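Long-range contacts in cell division cycle protein 123 (Schizosaccharomyces pombe, PDB 4ZGP), which acts as an ATP-dependent folding chaperone that binds the gamma subunit of translation initiation factor eIF2 and lets it assemble with the alpha and beta subunits: residues 28-33 against 174-179; 45-50 against 106-111; 196-201 against 241-246. All coordinates share one frame; numbering follows the deposited sequence.

Interaction 1. Residues 28-33 against 174-179; sequences QVLHCQ and KDFSFE
Leu-30 and Gln-33, at the end of one helix and just before the next, face the irregular segment 174-179 across a fairly wide backbone gap, with CA atoms 8.3 Å apart for Leu-30 and Phe-176 and 8.9 Å for Gln-33 and Glu-179. No direct hydrogen bond joins the segments, so side chains and a water fill the space. The Phe-176 ring reaches across because its CG lies trans to the backbone N (chi1 164°). Its CD1 meets the methyl CD2 of Leu-30 at 3.9 Å, while the amide oxygen OE1 of Gln-33 comes to 3.2 Å from its CE1. Amide and ring planes are 29° apart, a slanting approach. Gln-33, buried and at the N-cap position of helix 34-40, uses both branches of its amide. NE2 gives an almost straight bond (2.9 Å, 166°) to Leu-30 O, lying in the carbonyl plane on a lone pair, which ties the side chain back to the preceding helix. OE1 accepts from a water at 2.6 Å that in turn takes the N-H of Ser-177 (water O to Ser-177 N 3.0 Å), and it is also bonded to Asn-117. A flip of the amide would set donor against donor and probably cost these bonds. A leucine in its place would probably break the water bridge to Ser-177, leave Asn-117 without the acceptor OE1, and cost Leu-30 O one of its donors. Glu-179 lies close by, its OE1 held by Ser-35 and Lys-52. Phe-176 packs edge-to-face with Phe-159 and lies about 4 Å, side chain to side chain, from the ATP-binding Trp-118, whose NE1 bonds Val-29 O; the contact thus lies beside Trp-118 of the nucleotide site of this ATP-grasp protein.

Interaction 2. Residues 45-50 against 106-111; sequences TPKAKV and KELGGA
Lys-49 meets the carboxylate of Glu-107, the one flat side-chain group in a contact without aromatic rings. The ammonium NZ of Lys-49 stands 3.8 Å from Glu-107 OE2, a long salt bridge, beyond that oxygen and tilted out of the carboxylate plane; the neighbouring CE is at 3.6 Å from the same OE2. The other oxygen, OE1, has a long, weak ion pair with Lys-103, one turn earlier in the helix. The two chains cross at about a right angle, and the bend of Lys-49 at chi2 (-79°) carries its end over to the acid while its CG stays against Leu-108. That leucine is the apolar heart of the contact, buried where the lysines and the glutamate lie nearer the surface. Its two methyls part between neighbours: CD2 rests on CG of Lys-47 at 3.7 Å, and CD1 on CG of Lys-49 at 3.9 Å. The aliphatic stems of both lysines thus cover it and leave the charged ends to the outer side, a task suited to long chains that are greasy for most of their length. Here helix 95-107 finishes in a Schellman motif: Gly-109, with phi 100°, sends its N-H back to Lys-106 O at 3.0 Å, and at the positive phi of Gly-109 and Gly-110 a CB would probably press on the preceding carbonyl oxygen, which suits glycine to both places. The motif turns the chain toward strand 112-115, which shares with strand 48-51 the three-stranded antiparallel sheet, strand 180-184 running between them. Leu-108 touches Leu-182 and Glu-184 of that middle strand, and Lys-47 pairs by backbone with the ATP-binding Glu-184. Fully extended, Lys-47 brings NZ to 3.6 Å from Glu-107 O, where its positive charge would probably suit the carbonyl-rich end of the helix.

Interaction 3. Residues 196-201 against 241-246; sequences CFVKSK and PDFVFD
Cys-196 to Val-198 pair with Phe-243 to Phe-245 as antiparallel inner strands of the five-stranded mixed sheet of the ATP-grasp fold. Cys-196 with Phe-245 and Val-198 with Phe-243 are hydrogen-bonded pairs, each closed by two bonds, such as Val-198 N to Phe-243 O at 2.9 Å; Phe-197 with Val-244 is the non-hydrogen-bonded pair between them. Both phenylalanines on one face have chi1 near +60° (59° and 67°), with CG between backbone N and carbonyl, which swings each ring back over its partner. Val-198 CB sits 4.1 Å from the centroid of the Phe-243 ring, and Cys-196 CB lies 3.6 Å from that of Phe-245, with SG also over that face in a sulfur-aromatic contact. Val-198 CG2 reaches the edge of the Phe-245 ring, 3.5 Å from CE1, so one branched residue serves two rings, and helix 221-233 covers this layer. On the other face Val-244 CG1 lies over the Phe-197 ring.

Where the strands end, polar groups take over. Asp-242 OD1 accepts the N-H of Ser-200 at 2.7 Å, almost straight (173°), and a water joins the same oxygen to Ser-200 OG; Pro-241 O accepts Lys-201 N-H at 2.8 Å from N. At the far end Asp-246, which touches the bound ADP, forms salt bridges with Arg-195 and Arg-209. The chemistry therefore grades from a polar hold on the turn, through an apolar, ring-packed middle whose paired backbone bonds set the register, to charges at the nucleotide.

In the fold
Interaction 3 is the most extensive of the three, a sheet pairing of backbone bonds and aromatic layers, buried along its strands and exposed at the turn end, whereas interactions 1 and 2 bury less and rely on side chains without a direct hydrogen bond between their segments. Interaction 1 works through a glutamine amide, a ring and a bridging water; interaction 2 covers a leucine with lysine stems beside a long ion pair nearer the surface. These two touch, Val-50 CG1 packing on Glu-179 CB at 4.0 Å, as segment 174-179 leads into strand 180-184, next to strand 48-51. Interactions 2 and 3 belong to different sheets on opposite sides of the chain's centre, about 26 Å apart between centres.

Interaction 1. Residues 28-33 against 174-179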
ATOM      1  N   GLN A  28      -4.671  10.469  10.649  1.00 26.64           N
ATOM      2  CA  GLN A  28      -3.922   9.224  10.466  1.00 25.84           C
ATOM      3  C   GLN A  28      -4.133   8.651   9.080  1.00 25.59           C
ATOM      4  O   GLN A  28      -3.199   8.093   8.485  1.00 26.48           O
ATOM      5  CB  GLN A  28      -4.326   8.188  11.498  1.00 27.85           C
ATOM      6  CG  GLN A  28      -3.670   8.364  12.848  1.00 27.64           C
ATOM      7  CD  GLN A  28      -4.254   7.367  13.822  1.00 39.88           C
ATOM      8  OE1 GLN A  28      -5.380   7.541  14.289  1.00 35.06           O
ATOM      9  NE2 GLN A  28      -3.526   6.278  14.076  1.00 34.21           N
ATOM     10  N   VAL A  29      -5.360   8.775   8.575  1.00 24.02           N
ATOM     11  CA  VAL A  29      -5.688   8.318   7.221  1.00 25.49           C
ATOM     12  C   VAL A  29      -5.019   9.212   6.162  1.00 23.04           C
ATOM     13  O   VAL A  29      -4.422   8.717   5.189  1.00 24.49           O
ATOM     14  CB  VAL A  29      -7.234   8.269   7.013  1.00 26.69           C
ATOM     15  CG1 VAL A  29      -7.585   8.044   5.557  1.00 28.37           C
ATOM     16  CG2 VAL A  29      -7.838   7.169   7.878  1.00 26.41           C
ATOM     17  N   LEU A  30      -5.088  10.516   6.368  1.00 25.03           N
ATOM     18  CA  LEU A  30      -4.446  11.470   5.461  1.00 26.74           C
ATOM     19  C   LEU A  30      -2.932  11.275   5.371  1.00 26.56           C
ATOM     20  O   LEU A  30      -2.347  11.448   4.297  1.00 21.65           O
ATOM     21  CB  LEU A  30      -4.737  12.922   5.890  1.00 25.95           C
ATOM     22  CG  LEU A  30      -6.143  13.479   5.645  1.00 29.24           C
ATOM     23  CD1 LEU A  30      -6.267  14.865   6.274  1.00 31.21           C
ATOM     24  CD2 LEU A  30      -6.449  13.531   4.151  1.00 26.87           C
ATOM     25  N   HIS A  31      -2.287  10.949   6.496  1.00 20.26           N
ATOM     26  CA  HIS A  31      -0.838  10.785   6.511  1.00 19.40           C
ATOM     27  C   HIS A  31      -0.370   9.567   5.713  1.00 19.03           C
ATOM     28  O   HIS A  31       0.802   9.490   5.327  1.00 22.91           O
ATOM     29  CB  HIS A  31      -0.323  10.668   7.956  1.00 23.14           C
ATOM     30  CG  HIS A  31      -0.509  11.924   8.748  1.00 25.78           C
ATOM     31  ND1 HIS A  31      -0.519  11.945  10.126  1.00 29.98           N
ATOM     32  CD2 HIS A  31      -0.735  13.198   8.350  1.00 24.59           C
ATOM     33  CE1 HIS A  31      -0.710  13.186  10.544  1.00 25.89           C
ATOM     34  NE2 HIS A  31      -0.847  13.965   9.485  1.00 28.46           N
ATOM     35  N   CYS A  32      -1.279   8.621   5.493  1.00 20.80           N
ATOM     36  CA  CYS A  32      -0.947   7.384   4.793  1.00 22.42           C
ATOM     37  C   CYS A  32      -1.232   7.440   3.299  1.00 21.85           C
ATOM     38  O   CYS A  32      -1.008   6.442   2.603  1.00 20.11           O
ATOM     39  CB  CYS A  32      -1.712   6.198   5.406  1.00 24.05           C
ATOM     40  SG  CYS A  32      -0.956   5.718   6.975  1.00 26.24           S
ATOM     41  N   GLN A  33      -1.739   8.566   2.806  1.00 20.81           N
ATOM     42  CA  GLN A  33      -1.907   8.696   1.356  1.00 22.90           C
ATOM     43  C   GLN A  33      -0.565   8.546   0.672  1.00 22.91           C
ATOM     44  O   GLN A  33       0.447   9.040   1.174  1.00 20.37           O
ATOM     45  CB  GLN A  33      -2.496  10.055   0.974  1.00 22.15           C
ATOM     46  CG  GLN A  33      -3.862  10.411   1.509  1.00 22.91           C
ATOM     47  CD  GLN A  33      -4.171  11.886   1.218  1.00 27.11           C
ATOM     48  OE1 GLN A  33      -4.803  12.204   0.225  1.00 27.63           O
ATOM     49  NE2 GLN A  33      -3.678  12.777   2.072  1.00 23.75           N
ATOM     50  N   LYS A 174     -11.515  18.830   3.785  1.00 58.12           N
ATOM     51  CA  LYS A 174     -11.040  20.001   3.053  1.00 57.25           C
ATOM     52  C   LYS A 174      -9.618  19.800   2.546  1.00 53.39           C
ATOM     53  O   LYS A 174      -8.783  19.217   3.240  1.00 57.86           O
ATOM     54  CB  LYS A 174     -11.096  21.244   3.953  1.00 61.79           C
ATOM     55  CG  LYS A 174     -11.939  21.084   5.235  1.00 67.87           C
ATOM     56  CD  LYS A 174     -11.175  20.418   6.401  1.00 64.03           C
ATOM     57  CE  LYS A 174     -11.939  19.206   6.951  1.00 54.88           C
ATOM     58  NZ  LYS A 174     -12.133  19.242   8.435  1.00 61.42           N
ATOM     59  N   ASP A 175      -9.354  20.286   1.336  1.00 54.00           N
ATOM     60  CA  ASP A 175      -8.019  20.235   0.728  1.00 58.04           C
ATOM     61  C   ASP A 175      -7.524  18.800   0.499  1.00 52.09           C
ATOM     62  O   ASP A 175      -6.321  18.545   0.421  1.00 55.47           O
ATOM     63  CB  ASP A 175      -7.007  21.009   1.581  1.00 63.26           C
ATOM     64  CG  ASP A 175      -7.466  22.432   1.888  1.00 76.47           C
ATOM     65  OD1 ASP A 175      -8.440  22.899   1.252  1.00 76.66           O
ATOM     66  OD2 ASP A 175      -6.852  23.085   2.760  1.00 76.25           O
ATOM     67  N   PHE A 176      -8.463  17.871   0.394  1.00 44.44           N
ATOM     68  CA  PHE A 176      -8.140  16.498   0.025  1.00 42.63           C
ATOM     69  C   PHE A 176      -8.410  16.322  -1.460  1.00 38.65           C
ATOM     70  O   PHE A 176      -9.314  16.948  -1.997  1.00 37.12           O
ATOM     71  CB  PHE A 176      -8.972  15.508   0.845  1.00 38.24           C
ATOM     72  CG  PHE A 176      -8.988  14.117   0.283  1.00 32.88           C
ATOM     73  CD1 PHE A 176      -7.964  13.223   0.575  1.00 31.91           C
ATOM     74  CD2 PHE A 176     -10.038  13.691  -0.525  1.00 38.15           C
ATOM     75  CE1 PHE A 176      -7.986  11.930   0.058  1.00 29.95           C
ATOM     76  CE2 PHE A 176     -10.060  12.406  -1.050  1.00 36.26           C
ATOM     77  CZ  PHE A 176      -9.037  11.524  -0.755  1.00 30.04           C
ATOM     78  N   SER A 177      -7.627  15.492  -2.135  1.00 35.30           N
ATOM     79  CA  SER A 177      -7.995  15.089  -3.491  1.00 33.09           C
ATOM     80  C   SER A 177      -7.596  13.633  -3.739  1.00 32.63           C
ATOM     81  O   SER A 177      -6.603  13.164  -3.188  1.00 28.63           O
ATOM     82  CB  SER A 177      -7.338  15.999  -4.534  1.00 32.13           C
ATOM     83  OG  SER A 177      -5.933  15.818  -4.582  1.00 32.13           O
ATOM     84  N   PHE A 178      -8.354  12.930  -4.576  1.00 29.48           N
ATOM     85  CA  PHE A 178      -7.941  11.605  -5.004  1.00 28.21           C
ATOM     86  C   PHE A 178      -6.756  11.733  -5.964  1.00 32.25           C
ATOM     87  O   PHE A 178      -6.577  12.762  -6.625  1.00 32.47           O
ATOM     88  CB  PHE A 178      -9.110  10.857  -5.658  1.00 31.27           C
ATOM     89  CG  PHE A 178     -10.183  10.464  -4.693  1.00 33.36           C
ATOM     90  CD1 PHE A 178      -9.979   9.420  -3.801  1.00 34.62           C
ATOM     91  CD2 PHE A 178     -11.393  11.132  -4.668  1.00 31.82           C
ATOM     92  CE1 PHE A 178     -10.959   9.053  -2.903  1.00 36.89           C
ATOM     93  CE2 PHE A 178     -12.394  10.762  -3.779  1.00 37.91           C
ATOM     94  CZ  PHE A 178     -12.171   9.721  -2.886  1.00 39.49           C
ATOM     95  N   GLU A 179      -5.928  10.697  -6.020  1.00 26.66           N
ATOM     96  CA  GLU A 179      -4.724  10.724  -6.836  1.00 27.01           C
ATOM     97  C   GLU A 179      -4.600   9.386  -7.527  1.00 29.92           C
ATOM     98  O   GLU A 179      -5.022   8.366  -6.986  1.00 27.87           O
ATOM     99  CB  GLU A 179      -3.486  11.018  -5.978  1.00 25.53           C
ATOM    100  CG  GLU A 179      -3.312  10.001  -4.854  1.00 26.48           C
ATOM    101  CD  GLU A 179      -2.445  10.504  -3.718  1.00 29.43           C
ATOM    102  OE1 GLU A 179      -2.489  11.713  -3.427  1.00 27.51           O
ATOM    103  OE2 GLU A 179      -1.733   9.682  -3.107  1.00 26.82           O
TER
HETATM  104  O   HOH W   1      -5.098  14.551  -0.728  1.00 29.99           O

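Interaction 2. Residues 45-50 against 106-111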
ATOM      1  N   THR A  45      11.960   3.867  -1.719  1.00 23.32           N
ATOM      2  CA  THR A  45      10.763   3.225  -2.239  1.00 21.36           C
ATOM      3  C   THR A  45      10.871   3.146  -3.755  1.00 28.98           C
ATOM      4  O   THR A  45      11.517   3.991  -4.382  1.00 25.80           O
ATOM      5  CB  THR A  45       9.476   4.003  -1.791  1.00 24.63           C
ATOM      6  OG1 THR A  45       8.291   3.277  -2.144  1.00 24.96           O
ATOM      7  CG2 THR A  45       9.434   5.356  -2.439  1.00 27.69           C
ATOM      8  N   PRO A  46      10.288   2.106  -4.350  1.00 27.35           N
ATOM      9  CA  PRO A  46      10.444   1.989  -5.807  1.00 29.22           C
ATOM     10  C   PRO A  46       9.825   3.158  -6.554  1.00 28.32           C
ATOM     11  O   PRO A  46       8.848   3.772  -6.109  1.00 25.97           O
ATOM     12  CB  PRO A  46       9.728   0.679  -6.127  1.00 34.51           C
ATOM     13  CG  PRO A  46       9.821  -0.123  -4.837  1.00 30.57           C
ATOM     14  CD  PRO A  46       9.612   0.931  -3.776  1.00 29.71           C
ATOM     15  N   LYS A  47      10.417   3.485  -7.701  1.00 27.78           N
ATOM     16  CA  LYS A  47       9.998   4.663  -8.448  1.00 29.95           C
ATOM     17  C   LYS A  47       8.507   4.666  -8.787  1.00 28.44           C
ATOM     18  O   LYS A  47       7.911   3.622  -9.086  1.00 28.64           O
ATOM     19  CB  LYS A  47      10.821   4.779  -9.742  1.00 28.84           C
ATOM     20  CG  LYS A  47      10.580   6.067 -10.510  1.00 39.86           C
ATOM     21  CD  LYS A  47      11.496   6.156 -11.738  1.00 47.56           C
ATOM     22  CE  LYS A  47      11.377   7.514 -12.433  1.00 50.90           C
ATOM     23  NZ  LYS A  47      11.848   7.452 -13.849  1.00 55.79           N
ATOM     24  N   ALA A  48       7.914   5.848  -8.752  1.00 23.21           N
ATOM     25  CA  ALA A  48       6.490   5.991  -9.030  1.00 27.77           C
ATOM     26  C   ALA A  48       6.179   7.376  -9.560  1.00 31.09           C
ATOM     27  O   ALA A  48       6.945   8.321  -9.340  1.00 33.67           O
ATOM     28  CB  ALA A  48       5.650   5.700  -7.753  1.00 28.19           C
ATOM     29  N   LYS A  49       5.069   7.494 -10.283  1.00 25.57           N
ATOM     30  CA  LYS A  49       4.556   8.797 -10.697  1.00 28.72           C
ATOM     31  C   LYS A  49       3.196   9.000 -10.094  1.00 30.06           C
ATOM     32  O   LYS A  49       2.404   8.060  -9.982  1.00 31.29           O
ATOM     33  CB  LYS A  49       4.453   8.918 -12.226  1.00 29.94           C
ATOM     34  CG  LYS A  49       5.774   8.772 -12.955  1.00 39.37           C
ATOM     35  CD  LYS A  49       6.589  10.055 -12.897  1.00 39.61           C
ATOM     36  CE  LYS A  49       7.880   9.934 -13.698  1.00 50.57           C
ATOM     37  NZ  LYS A  49       8.664  11.207 -13.700  1.00 52.13           N
ATOM     38  N   VAL A  50       2.906  10.227  -9.692  1.00 26.12           N
ATOM     39  CA  VAL A  50       1.596  10.519  -9.142  1.00 25.79           C
ATOM     40  C   VAL A  50       0.841  11.532  -9.988  1.00 31.62           C
ATOM     41  O   VAL A  50       1.345  12.620 -10.260  1.00 35.16           O
ATOM     42  CB  VAL A  50       1.700  11.044  -7.686  1.00 30.99           C
ATOM     43  CG1 VAL A  50       0.326  11.256  -7.110  1.00 28.24           C
ATOM     44  CG2 VAL A  50       2.456  10.051  -6.835  1.00 28.52           C
ATOM     45  N   LYS A 106       5.235   5.034 -19.993  1.00 35.86           N
ATOM     46  CA  LYS A 106       6.451   5.092 -20.806  1.00 33.14           C
ATOM     47  C   LYS A 106       7.662   5.546 -19.990  1.00 28.05           C
ATOM     48  O   LYS A 106       8.741   4.939 -20.039  1.00 34.22           O
ATOM     49  CB  LYS A 106       6.249   6.044 -21.988  1.00 37.30           C
ATOM     50  CG  LYS A 106       7.521   6.309 -22.779  1.00 37.83           C
ATOM     51  CD  LYS A 106       7.323   7.460 -23.775  1.00 40.32           C
ATOM     52  CE  LYS A 106       6.682   8.670 -23.103  1.00 44.45           C
ATOM     53  NZ  LYS A 106       6.260   9.721 -24.079  1.00 46.97           N
ATOM     54  N   GLU A 107       7.472   6.619 -19.236  1.00 29.12           N
ATOM     55  CA  GLU A 107       8.522   7.163 -18.371  1.00 35.07           C
ATOM     56  C   GLU A 107       8.989   6.200 -17.278  1.00 37.34           C
ATOM     57  O   GLU A 107      10.100   6.337 -16.762  1.00 37.66           O
ATOM     58  CB  GLU A 107       8.032   8.459 -17.735  1.00 36.17           C
ATOM     59  CG  GLU A 107       8.012   9.630 -18.706  1.00 38.98           C
ATOM     60  CD  GLU A 107       7.238  10.820 -18.176  1.00 47.01           C
ATOM     61  OE1 GLU A 107       7.025  11.780 -18.946  1.00 52.06           O
ATOM     62  OE2 GLU A 107       6.829  10.792 -16.993  1.00 53.68           O
ATOM     63  N   LEU A 108       8.152   5.232 -16.925  1.00 31.84           N
ATOM     64  CA  LEU A 108       8.505   4.260 -15.884  1.00 30.51           C
ATOM     65  C   LEU A 108       9.049   2.975 -16.503  1.00 38.52           C
ATOM     66  O   LEU A 108       9.313   1.996 -15.807  1.00 37.64           O
ATOM     67  CB  LEU A 108       7.295   3.969 -14.988  1.00 33.26           C
ATOM     68  CG  LEU A 108       6.874   5.158 -14.109  1.00 35.73           C
ATOM     69  CD1 LEU A 108       5.502   4.952 -13.471  1.00 29.83           C
ATOM     70  CD2 LEU A 108       7.924   5.454 -13.021  1.00 33.06           C
ATOM     71  N   GLY A 109       9.220   2.978 -17.822  1.00 35.08           N
ATOM     72  CA  GLY A 109       9.821   1.840 -18.493  1.00 33.90           C
ATOM     73  C   GLY A 109       8.842   0.892 -19.160  1.00 33.29           C
ATOM     74  O   GLY A 109       9.224  -0.210 -19.564  1.00 38.77           O
ATOM     75  N   GLY A 110       7.582   1.299 -19.265  1.00 30.15           N
ATOM     76  CA  GLY A 110       6.595   0.510 -19.984  1.00 32.35           C
ATOM     77  C   GLY A 110       5.702  -0.435 -19.196  1.00 30.95           C
ATOM     78  O   GLY A 110       4.816  -1.061 -19.768  1.00 27.49           O
ATOM     79  N   ALA A 111       5.909  -0.545 -17.887  1.00 30.17           N
ATOM     80  CA  ALA A 111       5.066  -1.428 -17.083  1.00 28.26           C
ATOM     81  C   ALA A 111       4.878  -0.847 -15.680  1.00 24.71           C
ATOM     82  O   ALA A 111       5.859  -0.468 -15.034  1.00 26.38           O
ATOM     83  CB  ALA A 111       5.669  -2.818 -17.012  1.00 29.57           C
TER

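Interaction 3. Residues 196-201 against 241-246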
ATOM      1  N   CYS A 196       5.066  -4.841   8.770  1.00 20.97           N
ATOM      2  CA  CYS A 196       5.853  -4.448   9.939  1.00 19.16           C
ATOM      3  C   CYS A 196       5.061  -3.457  10.766  1.00 23.27           C
ATOM      4  O   CYS A 196       4.586  -2.428  10.276  1.00 20.49           O
ATOM      5  CB  CYS A 196       7.194  -3.841   9.521  1.00 21.86           C
ATOM      6  SG  CYS A 196       8.104  -4.835   8.286  1.00 25.15           S
ATOM      7  N   PHE A 197       4.933  -3.771  12.044  1.00 20.20           N
ATOM      8  CA  PHE A 197       4.001  -3.078  12.898  1.00 21.81           C
ATOM      9  C   PHE A 197       4.771  -2.232  13.895  1.00 20.90           C
ATOM     10  O   PHE A 197       5.708  -2.700  14.543  1.00 22.22           O
ATOM     11  CB  PHE A 197       3.097  -4.096  13.609  1.00 22.61           C
ATOM     12  CG  PHE A 197       2.288  -4.935  12.668  1.00 22.58           C
ATOM     13  CD1 PHE A 197       2.803  -6.113  12.144  1.00 19.72           C
ATOM     14  CD2 PHE A 197       1.005  -4.563  12.324  1.00 22.61           C
ATOM     15  CE1 PHE A 197       2.038  -6.891  11.279  1.00 17.23           C
ATOM     16  CE2 PHE A 197       0.245  -5.336  11.460  1.00 21.43           C
ATOM     17  CZ  PHE A 197       0.755  -6.497  10.940  1.00 19.50           C
ATOM     18  N   VAL A 198       4.379  -0.968  13.982  1.00 23.49           N
ATOM     19  CA  VAL A 198       5.109   0.020  14.730  1.00 22.34           C
ATOM     20  C   VAL A 198       4.188   0.664  15.754  1.00 22.20           C
ATOM     21  O   VAL A 198       3.112   1.124  15.411  1.00 20.75           O
ATOM     22  CB  VAL A 198       5.676   1.132  13.808  1.00 22.41           C
ATOM     23  CG1 VAL A 198       6.379   2.184  14.635  1.00 22.81           C
ATOM     24  CG2 VAL A 198       6.620   0.541  12.763  1.00 20.47           C
ATOM     25  N   LYS A 199       4.625   0.695  17.008  1.00 27.22           N
ATOM     26  CA  LYS A 199       3.828   1.315  18.062  1.00 26.43           C
ATOM     27  C   LYS A 199       4.756   2.131  18.944  1.00 24.97           C
ATOM     28  O   LYS A 199       5.819   1.653  19.339  1.00 26.11           O
ATOM     29  CB  LYS A 199       3.085   0.258  18.886  1.00 32.69           C
ATOM     30  CG  LYS A 199       2.215   0.848  19.983  1.00 36.54           C
ATOM     31  CD  LYS A 199       1.826  -0.208  21.006  1.00 37.56           C
ATOM     32  CE  LYS A 199       0.781  -1.116  20.444  1.00 32.12           C
ATOM     33  NZ  LYS A 199       0.186  -2.037  21.479  1.00 30.82           N
ATOM     34  N   SER A 200       4.356   3.371  19.213  1.00 29.05           N
ATOM     35  CA  SER A 200       5.207   4.351  19.884  1.00 32.68           C
ATOM     36  C   SER A 200       6.600   4.388  19.266  1.00 31.20           C
ATOM     37  O   SER A 200       7.602   4.363  19.970  1.00 30.68           O
ATOM     38  CB  SER A 200       5.272   4.062  21.393  1.00 31.45           C
ATOM     39  OG  SER A 200       3.957   3.860  21.874  1.00 37.63           O
ATOM     40  N   LYS A 201       6.638   4.415  17.930  1.00 27.70           N
ATOM     41  CA  LYS A 201       7.871   4.505  17.154  0.67 27.31           C
ATOM     42  C   LYS A 201       8.808   3.314  17.327  1.00 33.51           C
ATOM     43  O   LYS A 201       9.983   3.374  16.953  1.00 31.36           O
ATOM     44  CB  LYS A 201       8.617   5.800  17.493  0.67 32.72           C
ATOM     45  CG  LYS A 201       7.888   7.057  17.054  0.67 32.11           C
ATOM     46  CD  LYS A 201       7.517   6.982  15.575  0.67 29.79           C
ATOM     47  CE  LYS A 201       7.239   8.363  14.981  0.67 32.42           C
ATOM     48  NZ  LYS A 201       6.750   8.252  13.575  0.67 23.85           N
ATOM     49  N   PRO A 241       2.985   8.070  15.695  1.00 25.85           N
ATOM     50  CA  PRO A 241       3.777   7.115  16.470  1.00 28.62           C
ATOM     51  C   PRO A 241       3.464   5.653  16.155  1.00 23.82           C
ATOM     52  O   PRO A 241       4.338   4.793  16.345  1.00 25.83           O
ATOM     53  CB  PRO A 241       3.381   7.441  17.918  1.00 27.71           C
ATOM     54  CG  PRO A 241       1.963   7.900  17.812  1.00 28.38           C
ATOM     55  CD  PRO A 241       1.924   8.701  16.509  1.00 29.94           C
ATOM     56  N   ASP A 242       2.236   5.379  15.725  1.00 23.68           N
ATOM     57  CA  ASP A 242       1.818   4.018  15.404  1.00 27.77           C
ATOM     58  C   ASP A 242       1.408   3.908  13.932  1.00 25.06           C
ATOM     59  O   ASP A 242       0.600   4.702  13.447  1.00 29.71           O
ATOM     60  CB  ASP A 242       0.632   3.577  16.259  1.00 23.74           C
ATOM     61  CG  ASP A 242       0.764   3.973  17.736  1.00 28.12           C
ATOM     62  OD1 ASP A 242       1.886   4.091  18.264  1.00 31.14           O
ATOM     63  OD2 ASP A 242      -0.295   4.142  18.373  1.00 41.53           O
ATOM     64  N   PHE A 243       1.949   2.915  13.237  1.00 25.89           N
ATOM     65  CA  PHE A 243       1.595   2.709  11.833  1.00 22.71           C
ATOM     66  C   PHE A 243       2.082   1.334  11.390  1.00 19.71           C
ATOM     67  O   PHE A 243       2.711   0.612  12.161  1.00 20.34           O
ATOM     68  CB  PHE A 243       2.187   3.838  10.943  1.00 18.15           C
ATOM     69  CG  PHE A 243       3.702   3.960  10.993  1.00 21.53           C
ATOM     70  CD1 PHE A 243       4.326   4.698  11.989  1.00 22.35           C
ATOM     71  CD2 PHE A 243       4.504   3.348  10.021  1.00 27.34           C
ATOM     72  CE1 PHE A 243       5.720   4.839  12.023  1.00 23.03           C
ATOM     73  CE2 PHE A 243       5.902   3.477  10.052  1.00 25.27           C
ATOM     74  CZ  PHE A 243       6.508   4.225  11.048  1.00 25.47           C
ATOM     75  N   VAL A 244       1.770   0.970  10.148  1.00 22.11           N
ATOM     76  CA  VAL A 244       2.152  -0.335   9.619  1.00 15.65           C
ATOM     77  C   VAL A 244       2.860  -0.108   8.295  1.00 20.46           C
ATOM     78  O   VAL A 244       2.313   0.585   7.462  1.00 21.14           O
ATOM     79  CB  VAL A 244       0.924  -1.213   9.406  1.00 19.40           C
ATOM     80  CG1 VAL A 244       1.325  -2.587   8.880  1.00 21.06           C
ATOM     81  CG2 VAL A 244       0.094  -1.328  10.741  1.00 21.84           C
ATOM     82  N   PHE A 245       4.052  -0.661   8.103  1.00 17.83           N
ATOM     83  CA  PHE A 245       4.719  -0.446   6.812  1.00 18.27           C
ATOM     84  C   PHE A 245       5.050  -1.774   6.162  1.00 21.21           C
ATOM     85  O   PHE A 245       5.332  -2.747   6.851  1.00 21.67           O
ATOM     86  CB  PHE A 245       5.963   0.476   6.954  1.00 15.13           C
ATOM     87  CG  PHE A 245       7.132  -0.085   7.740  1.00 20.36           C
ATOM     88  CD1 PHE A 245       7.188   0.023   9.116  1.00 20.09           C
ATOM     89  CD2 PHE A 245       8.240  -0.598   7.087  1.00 24.29           C
ATOM     90  CE1 PHE A 245       8.303  -0.441   9.822  1.00 21.49           C
ATOM     91  CE2 PHE A 245       9.357  -1.062   7.784  1.00 24.80           C
ATOM     92  CZ  PHE A 245       9.389  -0.996   9.145  1.00 22.85           C
ATOM     93  N   ASP A 246       4.931  -1.832   4.827  1.00 19.29           N
ATOM     94  CA  ASP A 246       5.241  -3.056   4.091  1.00 20.98           C
ATOM     95  C   ASP A 246       6.612  -2.891   3.474  1.00 22.08           C
ATOM     96  O   ASP A 246       6.968  -1.799   3.030  1.00 19.64           O
ATOM     97  CB  ASP A 246       4.200  -3.356   2.999  1.00 19.92           C
ATOM     98  CG  ASP A 246       2.839  -3.726   3.576  1.00 28.61           C
ATOM     99  OD1 ASP A 246       2.773  -4.139   4.753  1.00 29.41           O
ATOM    100  OD2 ASP A 246       1.836  -3.593   2.862  1.00 32.95           O
TER
HETATM  101  O   HOH W   2       1.855   5.038  20.886  1.00 44.43           O